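Local coordinates for putative lipoprotein YcdA (Bacillus subtilis subsp. subtilis str. 168, PDB 4R4G) that is of unknown function but is probably a membrane-attached lipoprotein, built from an Ig-like domain and a mixed helix-and-sheet domain joined by a kinked helix, at residues N210-G215 / E281-L286; E109-P114 / P122-F127; Y24-K29 / D141-S146; L64-T69 / V101-K106. All blocks are in the same frame, centred on the assembly; numbering follows the deposited sequence.

The chain of YcdA illustrates how contacts nested within one domain can sit inside a wider loop that ties it to the next. Interaction 3 opens first, at Y24-K29, and closes only at D141-S146, joining the Ig-like domain to the connecting helical region. Inside its loop, within the Ig-like domain, lie two contacts in series: interaction 4 joins L64-T69 to V101-K106, one strand end from each sheet, and interaction 2 pairs E109-P114 with P122-F127. These two touch where strands 62-66 and 107-112 run side by side, and Y24 of interaction 3 reaches G105 of interaction 4. Interaction 1 closes later and separately, in the C-terminal domain; its centre lies about 63 Å from that of interaction 2.

Interaction 1 (N210-G215 / E281-L286); sequences NGIKEG and EEFKKL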
loop_
_atom_site.group_PDB
_atom_site.type_symbol
_atom_site.label_atom_id
_atom_site.label_comp_id
_atom_site.label_asym_id
_atom_site.label_seq_id
_atom_site.Cartn_x
_atom_site.Cartn_y
_atom_site.Cartn_z
ATOM N N ASN A 210 15.834 15.774 -16.060
ATOM C CA ASN A 210 15.934 16.603 -14.869
ATOM C C ASN A 210 14.832 17.677 -14.818
ATOM O O ASN A 210 14.327 17.972 -13.729
ATOM C CB ASN A 210 17.320 17.208 -14.751
ATOM C CG ASN A 210 18.413 16.177 -14.526
ATOM O OD1 ASN A 210 18.181 15.057 -14.024
ATOM N ND2 ASN A 210 19.638 16.540 -14.894
ATOM N N GLY A 211 14.426 18.187 -15.981
ATOM C CA GLY A 211 13.341 19.157 -16.097
ATOM C C GLY A 211 11.982 18.544 -15.813
ATOM O O GLY A 211 11.214 19.102 -15.025
ATOM N N ILE A 212 11.674 17.385 -16.443
ATOM C CA ILE A 212 10.419 16.638 -16.219
ATOM C C ILE A 212 10.281 16.332 -14.725
ATOM O O ILE A 212 9.242 16.631 -14.147
ATOM C CB ILE A 212 10.326 15.341 -17.078
ATOM C CG1 ILE A 212 10.029 15.675 -18.547
ATOM C CG2 ILE A 212 9.277 14.397 -16.540
ATOM C CD1 ILE A 212 10.391 14.569 -19.498
ATOM N N LYS A 213 11.340 15.802 -14.096
ATOM C CA LYS A 213 11.369 15.500 -12.658
ATOM C C LYS A 213 11.135 16.739 -11.787
ATOM O O LYS A 213 10.433 16.640 -10.788
ATOM C CB LYS A 213 12.692 14.834 -12.248
ATOM C CG LYS A 213 12.852 13.416 -12.764
ATOM C CD LYS A 213 13.958 12.711 -12.047
ATOM C CE LYS A 213 14.291 11.427 -12.749
ATOM N NZ LYS A 213 15.055 10.514 -11.857
ATOM N N GLU A 214 11.687 17.892 -12.162
ATOM C CA GLU A 214 11.490 19.099 -11.365
ATOM C C GLU A 214 10.039 19.547 -11.473
ATOM O O GLU A 214 9.448 19.922 -10.457
ATOM C CB GLU A 214 12.459 20.217 -11.749
ATOM C CG GLU A 214 12.742 21.143 -10.573
ATOM C CD GLU A 214 12.786 22.628 -10.901
ATOM O OE1 GLU A 214 13.703 23.060 -11.644
ATOM O OE2 GLU A 214 11.917 23.366 -10.380
ATOM N N GLY A 215 9.468 19.417 -12.676
ATOM C CA GLY A 215 8.073 19.736 -12.957
ATOM C C GLY A 215 7.126 18.856 -12.165
ATOM O O GLY A 215 6.221 19.364 -11.500
ATOM N N GLU A 281 12.175 23.701 -19.983
ATOM C CA GLU A 281 11.742 24.998 -19.484
ATOM C C GLU A 281 10.247 25.200 -19.689
ATOM O O GLU A 281 9.597 25.801 -18.825
ATOM C CB GLU A 281 12.591 26.121 -20.114
ATOM C CG GLU A 281 14.116 25.936 -19.953
ATOM C CD GLU A 281 14.679 25.315 -18.671
ATOM O OE1 GLU A 281 14.430 25.865 -17.571
ATOM O OE2 GLU A 281 15.385 24.283 -18.770
ATOM N N GLU A 282 9.691 24.608 -20.759
ATOM C CA GLU A 282 8.262 24.679 -21.057
ATOM C C GLU A 282 7.474 23.671 -20.225
ATOM O O GLU A 282 6.372 23.996 -19.786
ATOM C CB GLU A 282 7.992 24.483 -22.554
ATOM C CG GLU A 282 8.390 25.671 -23.406
ATOM C CD GLU A 282 7.820 27.026 -23.017
ATOM O OE1 GLU A 282 6.588 27.145 -22.806
ATOM O OE2 GLU A 282 8.621 27.987 -22.970
ATOM N N PHE A 283 8.028 22.459 -19.996
ATOM C CA PHE A 283 7.393 21.442 -19.144
ATOM C C PHE A 283 7.225 21.977 -17.716
ATOM O O PHE A 283 6.165 21.827 -17.129
ATOM C CB PHE A 283 8.219 20.140 -19.125
ATOM C CG PHE A 283 7.520 19.006 -18.410
ATOM C CD1 PHE A 283 7.591 18.884 -17.024
ATOM C CD2 PHE A 283 6.751 18.087 -19.115
ATOM C CE1 PHE A 283 6.912 17.865 -16.360
ATOM C CE2 PHE A 283 6.088 17.052 -18.447
ATOM C CZ PHE A 283 6.179 16.944 -17.074
ATOM N N LYS A 284 8.276 22.592 -17.164
ATOM C CA LYS A 284 8.313 23.217 -15.841
ATOM C C LYS A 284 7.234 24.313 -15.691
ATOM O O LYS A 284 6.926 24.689 -14.566
ATOM C CB LYS A 284 9.702 23.843 -15.588
ATOM C CG LYS A 284 10.813 22.893 -15.111
ATOM C CD LYS A 284 12.156 23.671 -15.128
ATOM C CE LYS A 284 13.394 22.821 -14.985
ATOM N NZ LYS A 284 14.628 23.627 -15.173
ATOM N N LYS A 285 6.678 24.827 -16.805
ATOM C CA LYS A 285 5.633 25.859 -16.834
ATOM C C LYS A 285 4.211 25.282 -16.711
ATOM O O LYS A 285 3.270 26.054 -16.518
ATOM C CB LYS A 285 5.692 26.627 -18.144
ATOM C CG LYS A 285 6.856 27.575 -18.303
ATOM C CD LYS A 285 6.570 28.459 -19.490
ATOM C CE LYS A 285 7.810 29.091 -20.006
ATOM N NZ LYS A 285 7.531 29.838 -21.247
ATOM N N LEU A 286 4.040 23.949 -16.898
ATOM C CA LEU A 286 2.726 23.319 -16.902
ATOM C C LEU A 286 2.193 23.079 -15.500
ATOM O O LEU A 286 2.954 22.759 -14.589
ATOM C CB LEU A 286 2.746 21.980 -17.641
ATOM C CG LEU A 286 3.424 21.831 -18.970
ATOM C CD1 LEU A 286 3.736 20.360 -19.214
ATOM C CD2 LEU A 286 2.589 22.379 -20.098
#
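The packing of F283, late in helix 268-283, and of K284, in the turn that follows, against one flank of helix 203-219 joins two helical regions of the C-terminal domain, with an apolar side and a charged side. The F283 ring has CG anti to the backbone N (chi1 -173°), which swings it out over I212. There I212 CG1 stands 4.0 Å from the centre of the F283 ring and only 6° off its normal, a CH-pi contact, while I212 CG2 meets F283 CZ at 4.0 Å. The G215 CA atom comes to the edge of the same ring, near its plane, 4.1 Å from F283 CE1. Beyond the two segments, I324 touches both I212 and F283, and V243 and L248 add to the apolar surroundings of the ring. Were F283 an alanine, a gap would probably open beside I212 and G215, and the isoleucine would lose its aromatic partner. On the other flank the extended K284 chain lies over G211, its CG 3.8 Å from G211 O, and carries its ammonium group between two acids. K284 NZ bonds E281 OE1 at 3.3 Å on the syn side of the carboxylate, and makes a long salt bridge to E214 OE1 at 3.7 Å; the other oxygen of E214 is paired with K218. With no side chains at G211 and G215, the backbones approach to 4.5 Å between G215 CA and K284 CA. This is the close approach associated with a GxxxG spacing on a helix face.

Interaction 2 (E109-P114 / P122-F127); sequences ELNYTP and PKSVTF
L110 and F127, like Y112 and V125, sit on one face of an antiparallel strand pair, and their side chains turn together into the protein. L110 CD2 approaches F127 CD1 at 4.4 Å, a loose apolar contact. Y112 is met more closely: V125 CG2 comes to the edge of its ring, near the ring plane, and lies 4.1 Å from Y112 CB. One face of that same ring is covered by the backbone N of P114, offset toward the rim. Both pairs are of the hydrogen-bonded kind. F127 N gives a nearly straight bond to L110 O (2.7 Å, 169°), and Y112 N binds V125 O at 2.8 Å (166°), each matched by a return bond.

N111 and T126 lie on the opposite face as a non-hydrogen-bonded pair, and the chain of E109 passes T126 there, its CG 3.3 Å from T126 OG1. Past the strand end, T113 OG1 donates to S124 OG at 2.7 Å, and S124 OG is also bonded to K120 O. K123 has its CG between the backbone N and the carbonyl carbon (chi1 64°), and the otherwise extended chain runs across the proline, K123 CG 3.8 Å from P114 CG; its ammonium group continues to the carbonyls of S116 and G118.

L110 and Y112 also touch V43, V45 and V47 of strand 39-48, and F127 touches V17 and I19. The arrangement is thus the edge strand 125-130 paired with its inner neighbour 107-112 in one sheet of an Ig-like beta sandwich, the inward face packed on the second sheet.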
loop_
_atom_site.group_PDB
_atom_site.type_symbol
_atom_site.label_atom_id
_atom_site.label_comp_id
_atom_site.label_asym_id
_atom_site.label_seq_id
_atom_site.Cartn_x
_atom_site.Cartn_y
_atom_site.Cartn_z
ATOM N N GLU A 109 -14.950 -6.198 23.431
ATOM C CA GLU A 109 -15.300 -7.265 24.320
ATOM C C GLU A 109 -15.446 -8.507 23.487
ATOM O O GLU A 109 -16.262 -8.538 22.571
ATOM C CB GLU A 109 -16.556 -6.945 25.117
ATOM C CG GLU A 109 -16.930 -8.061 26.080
ATOM C CD GLU A 109 -17.995 -7.754 27.113
ATOM O OE1 GLU A 109 -17.677 -7.065 28.112
ATOM O OE2 GLU A 109 -19.123 -8.279 26.962
ATOM N N LEU A 110 -14.591 -9.507 23.755
ATOM C CA LEU A 110 -14.614 -10.793 23.090
ATOM C C LEU A 110 -15.327 -11.766 23.994
ATOM O O LEU A 110 -14.949 -11.881 25.160
ATOM C CB LEU A 110 -13.186 -11.274 22.768
ATOM C CG LEU A 110 -13.053 -12.613 22.033
ATOM C CD1 LEU A 110 -13.342 -12.458 20.573
ATOM C CD2 LEU A 110 -11.662 -13.172 22.183
ATOM N N ASN A 111 -16.376 -12.440 23.472
ATOM C CA ASN A 111 -17.122 -13.448 24.239
ATOM C C ASN A 111 -16.965 -14.788 23.571
ATOM O O ASN A 111 -16.966 -14.870 22.347
ATOM C CB ASN A 111 -18.619 -13.110 24.426
ATOM C CG ASN A 111 -19.382 -14.111 25.314
ATOM O OD1 ASN A 111 -19.193 -14.176 26.544
ATOM N ND2 ASN A 111 -20.239 -14.940 24.713
ATOM N N TYR A 112 -16.774 -15.848 24.392
ATOM C CA TYR A 112 -16.631 -17.239 23.958
ATOM C C TYR A 112 -17.700 -18.060 24.621
ATOM O O TYR A 112 -17.782 -18.053 25.850
ATOM C CB TYR A 112 -15.249 -17.832 24.251
ATOM C CG TYR A 112 -15.196 -19.334 24.025
ATOM C CD1 TYR A 112 -15.343 -19.877 22.749
ATOM C CD2 TYR A 112 -15.044 -20.215 25.092
ATOM C CE1 TYR A 112 -15.274 -21.256 22.535
ATOM C CE2 TYR A 112 -15.011 -21.598 24.894
ATOM C CZ TYR A 112 -15.124 -22.116 23.614
ATOM O OH TYR A 112 -15.112 -23.484 23.426
ATOM N N THR A 113 -18.526 -18.761 23.810
ATOM C CA THR A 113 -19.584 -19.642 24.291
ATOM C C THR A 113 -19.264 -21.036 23.750
ATOM O O THR A 113 -19.420 -21.297 22.548
ATOM C CB THR A 113 -21.002 -19.115 23.956
ATOM O OG1 THR A 113 -21.232 -17.905 24.687
ATOM C CG2 THR A 113 -22.105 -20.114 24.318
ATOM N N PRO A 114 -18.783 -21.926 24.648
ATOM C CA PRO A 114 -18.425 -23.300 24.228
ATOM C C PRO A 114 -19.615 -24.093 23.701
ATOM O O PRO A 114 -20.745 -23.872 24.138
ATOM C CB PRO A 114 -17.861 -23.933 25.502
ATOM C CG PRO A 114 -18.432 -23.128 26.610
ATOM C CD PRO A 114 -18.535 -21.728 26.090
ATOM N N PRO A 122 -23.144 -19.469 32.417
ATOM C CA PRO A 122 -22.149 -20.050 33.348
ATOM C C PRO A 122 -20.898 -20.640 32.660
ATOM O O PRO A 122 -19.778 -20.459 33.160
ATOM C CB PRO A 122 -22.952 -21.128 34.099
ATOM C CG PRO A 122 -24.402 -20.794 33.856
ATOM C CD PRO A 122 -24.424 -20.216 32.488
ATOM N N LYS A 123 -21.076 -21.308 31.504
ATOM C CA LYS A 123 -19.992 -21.956 30.754
ATOM C C LYS A 123 -19.192 -20.964 29.879
ATOM O O LYS A 123 -18.120 -21.336 29.412
ATOM C CB LYS A 123 -20.550 -23.122 29.888
ATOM C CG LYS A 123 -21.538 -22.700 28.777
ATOM C CD LYS A 123 -22.185 -23.847 27.969
ATOM C CE LYS A 123 -22.801 -23.290 26.697
ATOM N NZ LYS A 123 -23.913 -24.110 26.158
ATOM N N SER A 124 -19.702 -19.727 29.653
ATOM C CA SER A 124 -19.092 -18.683 28.800
ATOM C C SER A 124 -17.993 -17.851 29.484
ATOM O O SER A 124 -17.956 -17.775 30.702
ATOM C CB SER A 124 -20.166 -17.726 28.301
ATOM O OG SER A 124 -21.033 -18.341 27.364
ATOM N N VAL A 125 -17.091 -17.239 28.689
ATOM C CA VAL A 125 -16.037 -16.339 29.184
ATOM C C VAL A 125 -16.015 -15.108 28.302
ATOM O O VAL A 125 -16.229 -15.205 27.092
ATOM C CB VAL A 125 -14.601 -16.904 29.391
ATOM C CG1 VAL A 125 -14.513 -17.803 30.614
ATOM C CG2 VAL A 125 -14.061 -17.586 28.141
ATOM N N THR A 126 -15.750 -13.960 28.923
ATOM C CA THR A 126 -15.752 -12.672 28.285
ATOM C C THR A 126 -14.425 -11.919 28.586
ATOM O O THR A 126 -13.994 -11.872 29.729
ATOM C CB THR A 126 -17.031 -11.902 28.701
ATOM O OG1 THR A 126 -16.988 -10.595 28.148
ATOM C CG2 THR A 126 -17.208 -11.769 30.213
ATOM N N PHE A 127 -13.800 -11.320 27.565
ATOM C CA PHE A 127 -12.566 -10.533 27.719
ATOM C C PHE A 127 -12.747 -9.106 27.229
ATOM O O PHE A 127 -13.394 -8.884 26.214
ATOM C CB PHE A 127 -11.387 -11.148 26.942
ATOM C CG PHE A 127 -11.103 -12.605 27.205
ATOM C CD1 PHE A 127 -11.792 -13.602 26.518
ATOM C CD2 PHE A 127 -10.095 -12.985 28.084
ATOM C CE1 PHE A 127 -11.517 -14.955 26.749
ATOM C CE2 PHE A 127 -9.824 -14.343 28.323
ATOM C CZ PHE A 127 -10.537 -15.319 27.653
#

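Interaction 3 (Y24-K29 / D141-S146); sequences YTLPSK and DKLQDS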
loop_
_atom_site.group_PDB
_atom_site.type_symbol
_atom_site.label_atom_id
_atom_site.label_comp_id
_atom_site.label_asym_id
_atom_site.label_seq_id
_atom_site.Cartn_x
_atom_site.Cartn_y
_atom_site.Cartn_z
ATOM N N TYR A 24 -4.312 -4.936 14.791
ATOM C CA TYR A 24 -5.121 -4.350 13.729
ATOM C C TYR A 24 -4.562 -4.816 12.403
ATOM O O TYR A 24 -3.328 -4.913 12.225
ATOM C CB TYR A 24 -5.118 -2.815 13.790
ATOM C CG TYR A 24 -5.821 -2.218 14.984
ATOM C CD1 TYR A 24 -7.210 -2.281 15.103
ATOM C CD2 TYR A 24 -5.116 -1.503 15.947
ATOM C CE1 TYR A 24 -7.871 -1.686 16.177
ATOM C CE2 TYR A 24 -5.768 -0.903 17.027
ATOM C CZ TYR A 24 -7.146 -1.004 17.141
ATOM O OH TYR A 24 -7.798 -0.416 18.193
ATOM N N THR A 25 -5.460 -5.145 11.482
ATOM C CA THR A 25 -5.071 -5.577 10.145
ATOM C C THR A 25 -5.945 -4.848 9.129
ATOM O O THR A 25 -6.981 -4.253 9.472
ATOM C CB THR A 25 -5.148 -7.121 9.969
ATOM O OG1 THR A 25 -6.493 -7.590 10.152
ATOM C CG2 THR A 25 -4.173 -7.893 10.867
ATOM N N LEU A 26 -5.490 -4.859 7.883
ATOM C CA LEU A 26 -6.262 -4.286 6.806
ATOM C C LEU A 26 -7.161 -5.382 6.334
ATOM O O LEU A 26 -6.703 -6.531 6.314
ATOM C CB LEU A 26 -5.364 -3.795 5.655
ATOM C CG LEU A 26 -4.614 -2.485 5.816
ATOM C CD1 LEU A 26 -3.683 -2.317 4.669
ATOM C CD2 LEU A 26 -5.559 -1.287 5.862
ATOM N N PRO A 27 -8.390 -5.081 5.876
ATOM C CA PRO A 27 -9.254 -6.155 5.372
ATOM C C PRO A 27 -8.689 -6.905 4.147
ATOM O O PRO A 27 -7.691 -6.500 3.531
ATOM C CB PRO A 27 -10.551 -5.422 5.022
ATOM C CG PRO A 27 -10.200 -3.989 4.938
ATOM C CD PRO A 27 -9.073 -3.770 5.849
ATOM N N SER A 28 -9.322 -8.047 3.817
ATOM C CA SER A 28 -8.984 -8.862 2.654
ATOM C C SER A 28 -9.289 -8.042 1.402
ATOM O O SER A 28 -10.185 -7.194 1.476
ATOM C CB SER A 28 -9.807 -10.150 2.677
ATOM O OG SER A 28 -9.702 -10.921 1.489
ATOM N N LYS A 29 -8.572 -8.280 0.257
ATOM C CA LYS A 29 -8.861 -7.589 -1.022
ATOM C C LYS A 29 -10.345 -7.816 -1.391
ATOM O O LYS A 29 -10.989 -6.953 -1.990
ATOM C CB LYS A 29 -7.955 -8.084 -2.203
ATOM C CG LYS A 29 -6.447 -8.244 -1.935
ATOM C CD LYS A 29 -5.608 -8.747 -3.143
ATOM C CE LYS A 29 -4.136 -8.896 -2.757
ATOM N NZ LYS A 29 -3.248 -9.238 -3.910
ATOM N N ASP A 141 -0.269 1.275 12.625
ATOM C CA ASP A 141 0.689 2.222 12.048
ATOM C C ASP A 141 1.566 1.556 10.970
ATOM O O ASP A 141 1.783 2.158 9.911
ATOM C CB ASP A 141 1.556 2.842 13.164
ATOM C CG ASP A 141 0.772 3.666 14.180
ATOM O OD1 ASP A 141 -0.340 4.166 13.823
ATOM O OD2 ASP A 141 1.273 3.832 15.328
ATOM N N LYS A 142 2.016 0.304 11.227
ATOM C CA LYS A 142 2.822 -0.530 10.324
ATOM C C LYS A 142 2.069 -0.904 9.031
ATOM O O LYS A 142 2.671 -1.450 8.097
ATOM C CB LYS A 142 3.240 -1.829 11.050
ATOM C CG LYS A 142 4.693 -1.875 11.471
ATOM C CD LYS A 142 5.315 -3.244 11.183
ATOM C CE LYS A 142 6.810 -3.288 11.457
ATOM N NZ LYS A 142 7.619 -2.562 10.425
ATOM N N LEU A 143 0.760 -0.642 8.995
ATOM C CA LEU A 143 -0.103 -1.039 7.887
ATOM C C LEU A 143 0.181 -0.238 6.624
ATOM O O LEU A 143 0.158 -0.801 5.527
ATOM C CB LEU A 143 -1.609 -0.965 8.270
ATOM C CG LEU A 143 -2.101 -1.975 9.350
ATOM C CD1 LEU A 143 -3.564 -1.754 9.699
ATOM C CD2 LEU A 143 -1.881 -3.421 8.918
ATOM N N GLN A 144 0.500 1.047 6.778
ATOM C CA GLN A 144 0.788 1.898 5.632
ATOM C C GLN A 144 2.306 1.972 5.289
ATOM O O GLN A 144 2.683 2.731 4.395
ATOM C CB GLN A 144 0.185 3.277 5.849
ATOM C CG GLN A 144 -1.335 3.220 5.979
ATOM C CD GLN A 144 -2.018 2.856 4.700
ATOM O OE1 GLN A 144 -1.596 3.264 3.614
ATOM N NE2 GLN A 144 -3.095 2.084 4.803
ATOM N N ASP A 145 3.147 1.107 5.904
ATOM C CA ASP A 145 4.586 1.019 5.610
ATOM C C ASP A 145 4.887 0.861 4.106
ATOM O O ASP A 145 5.847 1.478 3.617
ATOM C CB ASP A 145 5.239 -0.148 6.370
ATOM C CG ASP A 145 5.669 0.153 7.798
ATOM O OD1 ASP A 145 5.287 1.246 8.333
ATOM O OD2 ASP A 145 6.366 -0.704 8.398
ATOM N N SER A 146 4.083 0.030 3.381
ATOM C CA SER A 146 4.274 -0.209 1.952
ATOM C C SER A 146 4.006 1.043 1.140
ATOM O O SER A 146 4.688 1.253 0.129
ATOM C CB SER A 146 3.411 -1.360 1.447
ATOM O OG SER A 146 2.082 -1.283 1.922
#
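L143 presses both of its methyl groups against the backbone of the chain leaving strand 16-25. L143 CD2 lies 3.9 Å from Y24 O and 4.0 Å from L26 N. On the other branch, L143 CD1 is 3.9 Å from T25 C. The side chain of L26 completes this shell: L26 CG meets L143 CD1 at 4.1 Å, the two leucines sliding past each other in opposite directions. L143 has CG anti to its carbonyl carbon (chi1 -67°), which turns both methyls onto the Y24-L26 peptides. No hydrogen bond crosses between the segments, so the contact is apolar packing of L143 on backbone and on the L26 side chain.

It lies where the two domains of YcdA meet: Y24-K29 comes from the Ig-like side, and D141-S146 spans the break between helices 134-141 and 145-157, consistent with the kinked helix that connects the domains.

Further out, polar bonds hold both partners in place. Q144, at the N-cap position of helix 145-157, turns its amide NE2 to within 4.3 Å of L26 CD2, while its OE1 accepts a bond from T226 N in strand 221-230. K142 NZ reaches D145 OD2 at 3.0 Å, a salt bridge across the same break. On the strand side, Y24 OH bonds G105 N and G131 O, Y24 N is bonded to T139 OG1, and T25 pairs with V40; L39 of that neighbouring strand touches both Y24 and L143.

Interaction 4 (L64-T69 / V101-K106); sequences LYQGDT and VVDKGK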
loop_
_atom_site.group_PDB
_atom_site.type_symbol
_atom_site.label_atom_id
_atom_site.label_comp_id
_atom_site.label_asym_id
_atom_site.label_seq_id
_atom_site.Cartn_x
_atom_site.Cartn_y
_atom_site.Cartn_z
ATOM N N LEU A 64 -17.627 -10.410 18.902
ATOM C CA LEU A 64 -16.969 -9.221 19.401
ATOM C C LEU A 64 -17.940 -8.085 19.460
ATOM O O LEU A 64 -18.719 -7.885 18.529
ATOM C CB LEU A 64 -15.762 -8.824 18.528
ATOM C CG LEU A 64 -14.803 -7.824 19.156
ATOM C CD1 LEU A 64 -13.655 -8.522 19.817
ATOM C CD2 LEU A 64 -14.280 -6.924 18.153
ATOM N N TYR A 65 -17.858 -7.308 20.531
ATOM C CA TYR A 65 -18.626 -6.096 20.716
ATOM C C TYR A 65 -17.675 -4.940 20.730
ATOM O O TYR A 65 -16.595 -5.039 21.309
ATOM C CB TYR A 65 -19.458 -6.135 22.006
ATOM C CG TYR A 65 -20.683 -7.022 21.899
ATOM C CD1 TYR A 65 -20.586 -8.405 22.045
ATOM C CD2 TYR A 65 -21.942 -6.481 21.670
ATOM C CE1 TYR A 65 -21.710 -9.225 21.941
ATOM C CE2 TYR A 65 -23.061 -7.296 21.499
ATOM C CZ TYR A 65 -22.946 -8.666 21.652
ATOM O OH TYR A 65 -24.073 -9.454 21.566
ATOM N N GLN A 66 -18.051 -3.856 20.047
ATOM C CA GLN A 66 -17.366 -2.575 20.056
ATOM C C GLN A 66 -18.314 -1.662 20.751
ATOM O O GLN A 66 -19.442 -1.476 20.274
ATOM C CB GLN A 66 -17.048 -2.126 18.646
ATOM C CG GLN A 66 -16.292 -0.842 18.593
ATOM C CD GLN A 66 -16.213 -0.409 17.182
ATOM O OE1 GLN A 66 -15.283 -0.762 16.461
ATOM N NE2 GLN A 66 -17.227 0.316 16.752
ATOM N N GLY A 67 -17.927 -1.208 21.934
ATOM C CA GLY A 67 -18.828 -0.462 22.795
ATOM C C GLY A 67 -19.879 -1.458 23.229
ATOM O O GLY A 67 -19.534 -2.543 23.740
ATOM N N ASP A 68 -21.154 -1.141 22.920
ATOM C CA ASP A 68 -22.292 -2.026 23.197
ATOM C C ASP A 68 -22.813 -2.677 21.907
ATOM O O ASP A 68 -23.780 -3.407 21.958
ATOM C CB ASP A 68 -23.434 -1.263 23.901
ATOM C CG ASP A 68 -23.144 -0.822 25.323
ATOM O OD1 ASP A 68 -22.237 -1.406 25.953
ATOM O OD2 ASP A 68 -23.857 0.073 25.823
ATOM N N THR A 69 -22.184 -2.419 20.765
ATOM C CA THR A 69 -22.605 -2.907 19.444
ATOM C C THR A 69 -21.838 -4.153 19.018
ATOM O O THR A 69 -20.605 -4.157 19.028
ATOM C CB THR A 69 -22.393 -1.784 18.384
ATOM O OG1 THR A 69 -23.025 -0.574 18.818
ATOM C CG2 THR A 69 -22.888 -2.170 16.988
ATOM N N VAL A 101 -14.652 -6.913 12.141
ATOM C CA VAL A 101 -14.711 -5.583 11.544
ATOM C C VAL A 101 -14.899 -4.586 12.686
ATOM O O VAL A 101 -15.902 -4.659 13.396
ATOM C CB VAL A 101 -15.850 -5.496 10.487
ATOM C CG1 VAL A 101 -15.870 -4.141 9.809
ATOM C CG2 VAL A 101 -15.751 -6.622 9.466
ATOM N N VAL A 102 -13.928 -3.674 12.856
ATOM C CA VAL A 102 -13.873 -2.675 13.933
ATOM C C VAL A 102 -13.430 -1.284 13.447
ATOM O O VAL A 102 -12.685 -1.144 12.475
ATOM C CB VAL A 102 -12.908 -3.127 15.083
ATOM C CG1 VAL A 102 -13.436 -4.348 15.816
ATOM C CG2 VAL A 102 -11.469 -3.363 14.586
ATOM N N ASP A 103 -13.844 -0.273 14.205
ATOM C CA ASP A 103 -13.429 1.118 14.113
ATOM C C ASP A 103 -12.237 1.227 15.088
ATOM O O ASP A 103 -12.377 0.876 16.257
ATOM C CB ASP A 103 -14.606 2.052 14.465
ATOM C CG ASP A 103 -15.786 1.937 13.511
ATOM O OD1 ASP A 103 -15.661 2.390 12.360
ATOM O OD2 ASP A 103 -16.859 1.441 13.936
ATOM N N LYS A 104 -11.043 1.565 14.580
ATOM C CA LYS A 104 -9.763 1.647 15.315
ATOM C C LYS A 104 -9.895 2.408 16.636
ATOM O O LYS A 104 -10.564 3.449 16.690
ATOM C CB LYS A 104 -8.692 2.332 14.416
ATOM C CG LYS A 104 -7.244 2.412 14.953
ATOM C CD LYS A 104 -6.430 3.454 14.143
ATOM C CE LYS A 104 -5.038 3.746 14.675
ATOM N NZ LYS A 104 -4.311 4.765 13.861
ATOM N N GLY A 105 -9.225 1.876 17.661
ATOM C CA GLY A 105 -9.100 2.474 18.982
ATOM C C GLY A 105 -10.344 2.502 19.841
ATOM O O GLY A 105 -10.506 3.434 20.630
ATOM N N LYS A 106 -11.208 1.475 19.751
ATOM C CA LYS A 106 -12.396 1.473 20.597
ATOM C C LYS A 106 -12.251 0.447 21.736
ATOM O O LYS A 106 -11.169 -0.134 21.921
ATOM C CB LYS A 106 -13.674 1.245 19.772
ATOM C CG LYS A 106 -13.959 2.318 18.703
ATOM C CD LYS A 106 -14.115 3.770 19.210
ATOM C CE LYS A 106 -14.453 4.758 18.103
ATOM N NZ LYS A 106 -14.436 6.181 18.575
#
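The amide of Q66 meets D103 with its edge, and one of its faces is covered by the K106 side chain. At the edge, Q66 OE1 accepts from D103 N in the carbonyl plane (2.7 Å, 163°), while Q66 NE2 donates to D103 OD2 at 3.1 Å, using the anti lone pair of that oxygen. D103 OD2 lies 7° out of the amide plane of Q66, although the carboxylate and amide planes are turned 48° apart. Over the face, K106 CG sits 3.9 Å from Q66 CD, and K106 CB touches Q66 CG. Q66 reaches this place extended, CG anti to the backbone N.

Strand 62-66 belongs to one sheet of the Ig-like sandwich and strand 93-102 to the other, so the glutamine spans the layers where the chain crosses over to strand 107-112. A leucine at Q66 would probably leave D103 N and D103 OD2 without these partners. Deeper in, L64 CD2 meets V102 CG1 at 3.6 Å, the side chains crossing at about a right angle, with L41 touching both. Y108 OH bonds D103 O and K106 N, bracing the crossover, and a type II' turn from Q66 to T69 leads back into strand 69-71.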